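Local coordinates for member of s1p family of ribosomal proteins (Pyrococcus furiosus, PDB 5YH1), which binds a manganese ion through its DHH domain, the part crystallised here, and is probably a RecJ-like exonuclease acting on nucleic acids, at residues R56-R61 / E129-I135; E76-I80 / L96-R100. All blocks are in the same frame, centred on the assembly; numbering follows the deposited sequence.

Contact 1: residues R56-R61 / E129-I135; sequences RPIILR and ELPLVVI
Arg56 reaches across to the loop that leads into the neighbouring strand and gives the N-H of NH1 to the backbone oxygen of Leu130, with NH1 and O 2.8 Å apart. The carbonyl lies at the edge of the guanidinium, and NH1 in turn lies in the carbonyl plane. The chain leaves the backbone extended, CG anti to the backbone N (chi1 -180°), and then bends at chi3 (-57°), which brings NH1 back onto this oxygen. CB of Glu129 packs over one face of the guanidinium; the Glu129 carboxylate makes only a long ion pair with NH2, lying well out of the guanidinium plane, and NE forms a salt bridge with Glu54. On the face of Ile59 and Val133, Ile59 lies alongside Pro131, both pointing the same way, with CD1 of Ile59 3.6 Å from CG of the proline ring. CG of Pro57 comes within 3.3 Å of the backbone O of Glu129, just before the regular pairing begins. From there a parallel ladder runs: Leu132 N to Pro57 O, Ile59 N to Leu132 O (3.0 Å), Val134 N to Ile59 O (2.9 Å) and Arg61 N to Val134 O. CA-H groups of Ile58, Leu60, Val133 and Ile135 also approach carbonyl oxygens across the pair. The N-H of Val134 meets Ile59 O almost straight (176°), and its side chain packs on the face shared with Leu132, CB 4.3 Å from CG of Leu60 and CG2 4.2 Å from CG2 of Ile58. These are central strands of the parallel sheet of the DHH domain: helix 32-53 covers Ile58 and Leu132, helix 109-126 packs on Ile59 and Pro131 and salt-bridges Arg61 through Asp115, and strand 97-102 flanks strand 58-63 on its other edge.

Contact 2: residues E76-I80 / L96-R100; sequences ETAII and LFKRR
Phe97 points its ring at helix 66-86, where three side chains of one helical side close around it. A chi1 of 180° swings the ring away from the backbone N and out toward the helix, and each neighbour meets different ring atoms. The CG methylene of Glu76 lies 3.6 Å from CE2, while CD1 of Ile79 approaches CE1 at 3.9 Å and CD1 of Ile80 approaches CD2 at 3.8 Å. Both isoleucine chains cross the phenylalanine at about a right angle, and Ile80, whose CB does not itself face the strand, reaches it with the terminal methyl. Strand 58-63, helix 66-86 and the adjacent parallel strand 97-102, the outermost of the sheet within the chain, form a beta-alpha-beta crossover: helix and second strand run nearly antiparallel, 169° between their directions, with axes 10.3 Å apart, and the chain goes from one to the other through helix 92-96. Ile58 and Leu60 of the first strand and Ile83 of the same helix also touch the ring. Beyond the aromatic, the extended Glu76 chain carries its carboxylate to Arg99, with OE2 2.6 Å from NE. This salt bridge is a hydrogen bond as well: OE2 lies in the guanidinium plane, and NE meets it nearly along its C-O axis. The arginine turns at chi3 (54°) to present that N-H. A water completes the link, donating to OE1 of Glu76 at 2.8 Å and accepting from NH2 of Arg99 at 2.7 Å. Both groups have further partners that would fix their rotation, Arg273 at OE1 of Glu76 and His62 at NH1 of Arg99, while the backbone oxygen of Asp271 also takes a bond from NH2.

Residues 76-100 fall within the chain span between the two strands paired in contact 1, and the centres of contacts 1 and 2 lie 9 Å apart. Strand 58-63 stands between strands 132-136 and 97-102, and is joined to the latter by probable backbone hydrogen bonds, Leu60 N to Lys98 O at 2.8 Å and Leu60 O to Arg100 N at 2.9 Å. It also leads directly into helix 66-86, which carries the manganese ligand Asp67. Strand 132-136 runs toward another ligand, Asp137: the side chains of Ile135 and Asp137 are about 7 Å apart, those of Arg99 and Asp137 about 11 Å. The Ile135 side chain is about 12 Å from the bound manganese ion.

Contact 1: residues R56-R61 / E129-I135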
ATOM      1  N   ARG A  56       2.311  20.821  23.213  1.00 29.59           N
ATOM      2  CA  ARG A  56       2.664  19.433  22.956  1.00 29.71           C
ATOM      3  C   ARG A  56       1.759  18.876  21.859  1.00 29.35           C
ATOM      4  O   ARG A  56       0.551  19.125  21.878  1.00 30.67           O
ATOM      5  CB  ARG A  56       2.494  18.612  24.232  1.00 29.20           C
ATOM      6  CG  ARG A  56       2.839  17.139  24.073  1.00 30.16           C
ATOM      7  CD  ARG A  56       2.579  16.358  25.349  1.00 29.73           C
ATOM      8  NE  ARG A  56       3.321  16.899  26.489  1.00 30.46           N
ATOM      9  CZ  ARG A  56       4.545  16.519  26.872  1.00 33.10           C
ATOM     10  NH1 ARG A  56       5.226  15.573  26.230  1.00 32.08           N
ATOM     11  NH2 ARG A  56       5.099  17.097  27.931  1.00 33.69           N
ATOM     12  N   PRO A  57       2.324  18.109  20.907  1.00 28.50           N
ATOM     13  CA  PRO A  57       1.464  17.527  19.881  1.00 28.12           C
ATOM     14  C   PRO A  57       0.544  16.450  20.428  1.00 27.96           C
ATOM     15  O   PRO A  57       0.801  15.887  21.494  1.00 27.75           O
ATOM     16  CB  PRO A  57       2.444  16.923  18.863  1.00 28.37           C
ATOM     17  CG  PRO A  57       3.764  16.869  19.529  1.00 28.68           C
ATOM     18  CD  PRO A  57       3.754  17.826  20.683  1.00 28.58           C
ATOM     19  N   ILE A  58      -0.536  16.198  19.693  1.00 27.69           N
ATOM     20  CA  ILE A  58      -1.501  15.175  20.028  1.00 26.82           C
ATOM     21  C   ILE A  58      -1.691  14.271  18.819  1.00 25.79           C
ATOM     22  O   ILE A  58      -1.862  14.752  17.698  1.00 24.48           O
ATOM     23  CB  ILE A  58      -2.847  15.812  20.420  1.00 28.35           C
ATOM     24  CG1 ILE A  58      -2.689  16.604  21.718  1.00 29.85           C
ATOM     25  CG2 ILE A  58      -3.943  14.755  20.551  1.00 28.21           C
ATOM     26  CD1 ILE A  58      -3.925  17.399  22.099  1.00 31.08           C
ATOM     27  N   ILE A  59      -1.648  12.964  19.054  1.00 26.33           N
ATOM     28  CA  ILE A  59      -2.070  11.981  18.064  1.00 27.96           C
ATOM     29  C   ILE A  59      -3.376  11.377  18.545  1.00 26.27           C
ATOM     30  O   ILE A  59      -3.440  10.829  19.650  1.00 25.51           O
ATOM     31  CB  ILE A  59      -1.097  10.802  17.924  1.00 29.27           C
ATOM     32  CG1 ILE A  59       0.309  11.282  17.656  1.00 32.72           C
ATOM     33  CG2 ILE A  59      -1.547   9.881  16.792  1.00 29.52           C
ATOM     34  CD1 ILE A  59       1.300  10.137  17.717  1.00 35.29           C
ATOM     35  N   LEU A  60      -4.399  11.467  17.705  1.00 25.75           N
ATOM     36  CA  LEU A  60      -5.685  10.836  17.980  1.00 25.60           C
ATOM     37  C   LEU A  60      -5.912   9.680  17.005  1.00 24.45           C
ATOM     38  O   LEU A  60      -6.054   9.888  15.802  1.00 24.81           O
ATOM     39  CB  LEU A  60      -6.812  11.871  17.904  1.00 26.19           C
ATOM     40  CG  LEU A  60      -8.140  11.473  18.553  1.00 27.44           C
ATOM     41  CD1 LEU A  60      -9.007  12.687  18.796  1.00 28.46           C
ATOM     42  CD2 LEU A  60      -8.905  10.467  17.706  1.00 28.54           C
ATOM     43  N   ARG A  61      -5.933   8.465  17.542  1.00 24.90           N
ATOM     44  CA  ARG A  61      -6.253   7.253  16.788  1.00 24.82           C
ATOM     45  C   ARG A  61      -7.684   6.857  17.076  1.00 24.68           C
ATOM     46  O   ARG A  61      -8.095   6.850  18.241  1.00 24.78           O
ATOM     47  CB  ARG A  61      -5.361   6.101  17.236  1.00 25.48           C
ATOM     48  CG  ARG A  61      -3.966   6.124  16.661  1.00 26.54           C
ATOM     49  CD  ARG A  61      -3.889   5.219  15.452  1.00 27.09           C
ATOM     50  NE  ARG A  61      -2.643   5.404  14.719  1.00 26.91           N
ATOM     51  CZ  ARG A  61      -2.497   5.130  13.427  1.00 27.94           C
ATOM     52  NH1 ARG A  61      -3.513   4.648  12.719  1.00 29.87           N
ATOM     53  NH2 ARG A  61      -1.329   5.326  12.843  1.00 27.86           N
ATOM     54  N   GLU A 129       8.116  18.156  21.619  1.00 34.71           N
ATOM     55  CA  GLU A 129       7.904  17.167  22.667  1.00 36.08           C
ATOM     56  C   GLU A 129       7.206  15.944  22.074  1.00 32.21           C
ATOM     57  O   GLU A 129       6.557  16.023  21.026  1.00 29.94           O
ATOM     58  CB  GLU A 129       7.028  17.745  23.778  1.00 41.03           C
ATOM     59  CG  GLU A 129       7.633  18.919  24.528  1.00 45.73           C
ATOM     60  CD  GLU A 129       8.629  18.484  25.577  1.00 50.29           C
ATOM     61  OE1 GLU A 129       9.677  17.923  25.214  1.00 59.24           O
ATOM     62  OE2 GLU A 129       8.363  18.704  26.775  1.00 57.42           O
ATOM     63  N   LEU A 130       7.338  14.814  22.751  1.00 30.99           N
ATOM     64  CA  LEU A 130       6.615  13.615  22.370  1.00 30.80           C
ATOM     65  C   LEU A 130       5.126  13.820  22.672  1.00 29.44           C
ATOM     66  O   LEU A 130       4.765  14.510  23.628  1.00 27.76           O
ATOM     67  CB  LEU A 130       7.161  12.397  23.099  1.00 31.67           C
ATOM     68  CG  LEU A 130       8.626  12.054  22.815  1.00 33.76           C
ATOM     69  CD1 LEU A 130       8.993  10.780  23.556  1.00 35.08           C
ATOM     70  CD2 LEU A 130       8.919  11.906  21.331  1.00 33.76           C
ATOM     71  N   PRO A 131       4.257  13.256  21.833  1.00 29.10           N
ATOM     72  CA  PRO A 131       2.839  13.611  21.904  1.00 27.97           C
ATOM     73  C   PRO A 131       2.083  12.948  23.039  1.00 26.34           C
ATOM     74  O   PRO A 131       2.554  11.980  23.622  1.00 24.84           O
ATOM     75  CB  PRO A 131       2.285  13.112  20.567  1.00 28.65           C
ATOM     76  CG  PRO A 131       3.206  12.007  20.182  1.00 29.25           C
ATOM     77  CD  PRO A 131       4.559  12.445  20.645  1.00 29.19           C
ATOM     78  N   LEU A 132       0.924  13.517  23.351  1.00 25.69           N
ATOM     79  CA  LEU A 132      -0.114  12.816  24.075  1.00 25.19           C
ATOM     80  C   LEU A 132      -0.842  11.975  23.033  1.00 24.89           C
ATOM     81  O   LEU A 132      -1.218  12.481  21.969  1.00 24.66           O
ATOM     82  CB  LEU A 132      -1.090  13.812  24.715  1.00 25.20           C
ATOM     83  CG  LEU A 132      -2.321  13.247  25.432  1.00 25.02           C
ATOM     84  CD1 LEU A 132      -1.893  12.540  26.703  1.00 25.38           C
ATOM     85  CD2 LEU A 132      -3.321  14.353  25.744  1.00 25.74           C
ATOM     86  N   VAL A 133      -1.029  10.699  23.344  1.00 25.06           N
ATOM     87  CA  VAL A 133      -1.756   9.780  22.483  1.00 24.59           C
ATOM     88  C   VAL A 133      -3.163   9.543  23.045  1.00 25.11           C
ATOM     89  O   VAL A 133      -3.320   9.163  24.221  1.00 24.63           O
ATOM     90  CB  VAL A 133      -0.997   8.446  22.351  1.00 24.45           C
ATOM     91  CG1 VAL A 133      -1.805   7.436  21.550  1.00 24.20           C
ATOM     92  CG2 VAL A 133       0.361   8.674  21.689  1.00 25.02           C
ATOM     93  N   VAL A 134      -4.170   9.794  22.204  1.00 24.13           N
ATOM     94  CA  VAL A 134      -5.581   9.582  22.545  1.00 23.54           C
ATOM     95  C   VAL A 134      -6.140   8.538  21.595  1.00 24.10           C
ATOM     96  O   VAL A 134      -6.139   8.753  20.377  1.00 24.15           O
ATOM     97  CB  VAL A 134      -6.413  10.876  22.406  1.00 23.54           C
ATOM     98  CG1 VAL A 134      -7.855  10.642  22.839  1.00 23.05           C
ATOM     99  CG2 VAL A 134      -5.792  12.014  23.210  1.00 23.58           C
ATOM    100  N   ILE A 135      -6.590   7.408  22.147  1.00 24.32           N
ATOM    101  CA  ILE A 135      -7.146   6.313  21.360  1.00 25.45           C
ATOM    102  C   ILE A 135      -8.638   6.242  21.641  1.00 24.89           C
ATOM    103  O   ILE A 135      -9.044   6.263  22.810  1.00 23.11           O
ATOM    104  CB  ILE A 135      -6.576   4.939  21.744  1.00 26.70           C
ATOM    105  CG1 ILE A 135      -5.089   5.013  22.061  1.00 29.74           C
ATOM    106  CG2 ILE A 135      -6.872   3.926  20.636  1.00 26.61           C
ATOM    107  CD1 ILE A 135      -4.221   5.309  20.857  1.00 31.31           C
TER

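Contact 2: residues E76-I80 / L96-R100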
ATOM      1  N   GLU A  76     -11.552  16.420  17.728  1.00 27.18           N
ATOM      2  CA  GLU A  76     -10.804  17.343  16.867  1.00 27.14           C
ATOM      3  C   GLU A  76     -11.454  18.730  16.825  1.00 27.03           C
ATOM      4  O   GLU A  76     -10.764  19.764  16.854  1.00 26.20           O
ATOM      5  CB  GLU A  76     -10.660  16.754  15.441  1.00 28.39           C
ATOM      6  CG  GLU A  76     -10.077  17.710  14.409  1.00 29.36           C
ATOM      7  CD  GLU A  76      -9.750  17.062  13.060  1.00 31.05           C
ATOM      8  OE1 GLU A  76      -9.526  17.814  12.097  1.00 33.29           O
ATOM      9  OE2 GLU A  76      -9.688  15.825  12.937  1.00 31.49           O
ATOM     10  N   THR A  77     -12.783  18.752  16.756  1.00 26.72           N
ATOM     11  CA  THR A  77     -13.535  19.997  16.655  1.00 26.63           C
ATOM     12  C   THR A  77     -13.354  20.876  17.904  1.00 28.05           C
ATOM     13  O   THR A  77     -13.311  22.094  17.802  1.00 29.20           O
ATOM     14  CB  THR A  77     -15.027  19.698  16.400  1.00 26.95           C
ATOM     15  OG1 THR A  77     -15.147  18.926  15.204  1.00 25.42           O
ATOM     16  CG2 THR A  77     -15.842  20.976  16.248  1.00 27.09           C
ATOM     17  N   ALA A  78     -13.228  20.250  19.071  1.00 29.44           N
ATOM     18  CA  ALA A  78     -12.950  20.962  20.327  1.00 29.16           C
ATOM     19  C   ALA A  78     -11.473  21.375  20.461  1.00 29.99           C
ATOM     20  O   ALA A  78     -11.157  22.447  20.965  1.00 28.85           O
ATOM     21  CB  ALA A  78     -13.341  20.083  21.504  1.00 28.83           C
ATOM     22  N   ILE A  79     -10.573  20.505  20.019  1.00 30.47           N
ATOM     23  CA  ILE A  79      -9.132  20.706  20.198  1.00 29.66           C
ATOM     24  C   ILE A  79      -8.549  21.790  19.285  1.00 30.70           C
ATOM     25  O   ILE A  79      -7.811  22.663  19.752  1.00 30.89           O
ATOM     26  CB  ILE A  79      -8.377  19.370  19.993  1.00 29.67           C
ATOM     27  CG1 ILE A  79      -8.688  18.431  21.151  1.00 28.33           C
ATOM     28  CG2 ILE A  79      -6.867  19.590  19.898  1.00 30.28           C
ATOM     29  CD1 ILE A  79      -8.426  16.975  20.859  1.00 29.26           C
ATOM     30  N   ILE A  80      -8.882  21.741  17.998  1.00 31.51           N
ATOM     31  CA  ILE A  80      -8.253  22.629  17.004  1.00 33.06           C
ATOM     32  C   ILE A  80      -8.378  24.119  17.362  1.00 34.87           C
ATOM     33  O   ILE A  80      -7.380  24.839  17.310  1.00 34.36           O
ATOM     34  CB  ILE A  80      -8.785  22.366  15.569  1.00 33.40           C
ATOM     35  CG1 ILE A  80      -8.333  20.995  15.047  1.00 34.28           C
ATOM     36  CG2 ILE A  80      -8.351  23.460  14.606  1.00 34.17           C
ATOM     37  CD1 ILE A  80      -6.841  20.777  15.027  1.00 35.97           C
ATOM     38  N   LEU A  96       0.493  20.245  15.192  1.00 34.47           N
ATOM     39  CA  LEU A  96       0.370  19.811  16.582  1.00 34.23           C
ATOM     40  C   LEU A  96      -0.873  18.949  16.865  1.00 33.29           C
ATOM     41  O   LEU A  96      -1.150  18.597  18.024  1.00 32.74           O
ATOM     42  CB  LEU A  96       0.401  21.028  17.505  1.00 34.23           C
ATOM     43  CG  LEU A  96       1.698  21.838  17.478  1.00 35.29           C
ATOM     44  CD1 LEU A  96       1.550  23.093  18.322  1.00 35.60           C
ATOM     45  CD2 LEU A  96       2.876  21.004  17.956  1.00 35.46           C
ATOM     46  N   PHE A  97      -1.610  18.601  15.814  1.00 31.46           N
ATOM     47  CA  PHE A  97      -2.689  17.637  15.932  1.00 29.78           C
ATOM     48  C   PHE A  97      -2.781  16.740  14.703  1.00 30.03           C
ATOM     49  O   PHE A  97      -2.834  17.227  13.572  1.00 32.53           O
ATOM     50  CB  PHE A  97      -4.027  18.335  16.155  1.00 29.14           C
ATOM     51  CG  PHE A  97      -5.181  17.383  16.275  1.00 27.64           C
ATOM     52  CD1 PHE A  97      -5.485  16.802  17.490  1.00 27.06           C
ATOM     53  CD2 PHE A  97      -5.945  17.049  15.164  1.00 28.03           C
ATOM     54  CE1 PHE A  97      -6.533  15.912  17.613  1.00 26.54           C
ATOM     55  CE2 PHE A  97      -7.000  16.159  15.277  1.00 26.62           C
ATOM     56  CZ  PHE A  97      -7.293  15.593  16.504  1.00 26.87           C
ATOM     57  N   LYS A  98      -2.838  15.434  14.944  1.00 29.30           N
ATOM     58  CA  LYS A  98      -3.000  14.444  13.892  1.00 29.06           C
ATOM     59  C   LYS A  98      -4.095  13.454  14.257  1.00 26.88           C
ATOM     60  O   LYS A  98      -4.094  12.906  15.355  1.00 26.93           O
ATOM     61  CB  LYS A  98      -1.692  13.680  13.691  1.00 31.22           C
ATOM     62  CG  LYS A  98      -0.542  14.536  13.192  1.00 32.71           C
ATOM     63  CD  LYS A  98      -0.775  14.948  11.744  1.00 33.77           C
ATOM     64  CE  LYS A  98       0.057  16.161  11.368  1.00 35.39           C
ATOM     65  NZ  LYS A  98       1.503  15.876  11.428  1.00 36.31           N
ATOM     66  N   ARG A  99      -5.018  13.222  13.324  1.00 25.66           N
ATOM     67  CA  ARG A  99      -6.055  12.215  13.483  1.00 24.78           C
ATOM     68  C   ARG A  99      -5.791  11.098  12.476  1.00 24.35           C
ATOM     69  O   ARG A  99      -5.680  11.357  11.281  1.00 23.61           O
ATOM     70  CB  ARG A  99      -7.444  12.841  13.290  1.00 23.90           C
ATOM     71  CG  ARG A  99      -8.603  11.894  13.557  1.00 23.93           C
ATOM     72  CD  ARG A  99      -9.949  12.605  13.523  1.00 24.04           C
ATOM     73  NE  ARG A  99     -10.151  13.345  12.276  1.00 23.33           N
ATOM     74  CZ  ARG A  99     -10.475  12.806  11.106  1.00 22.66           C
ATOM     75  NH1 ARG A  99     -10.660  11.511  10.992  1.00 23.53           N
ATOM     76  NH2 ARG A  99     -10.625  13.573  10.040  1.00 22.94           N
ATOM     77  N   ARG A 100      -5.697   9.861  12.970  1.00 25.07           N
ATOM     78  CA  ARG A 100      -5.377   8.698  12.140  1.00 25.44           C
ATOM     79  C   ARG A 100      -6.342   7.554  12.400  1.00 25.74           C
ATOM     80  O   ARG A 100      -6.397   7.043  13.516  1.00 27.09           O
ATOM     81  CB  ARG A 100      -3.954   8.228  12.424  1.00 25.27           C
ATOM     82  CG  ARG A 100      -2.917   9.260  12.049  1.00 26.05           C
ATOM     83  CD  ARG A 100      -1.499   8.839  12.399  1.00 26.94           C
ATOM     84  NE  ARG A 100      -0.579   9.924  12.050  1.00 26.58           N
ATOM     85  CZ  ARG A 100       0.521  10.255  12.717  1.00 26.61           C
ATOM     86  NH1 ARG A 100       0.919   9.578  13.797  1.00 25.94           N
ATOM     87  NH2 ARG A 100       1.232  11.284  12.291  1.00 26.99           N
TER
HETATM   88  O   HOH W   1     -10.740  16.275  10.109  1.00 42.63           O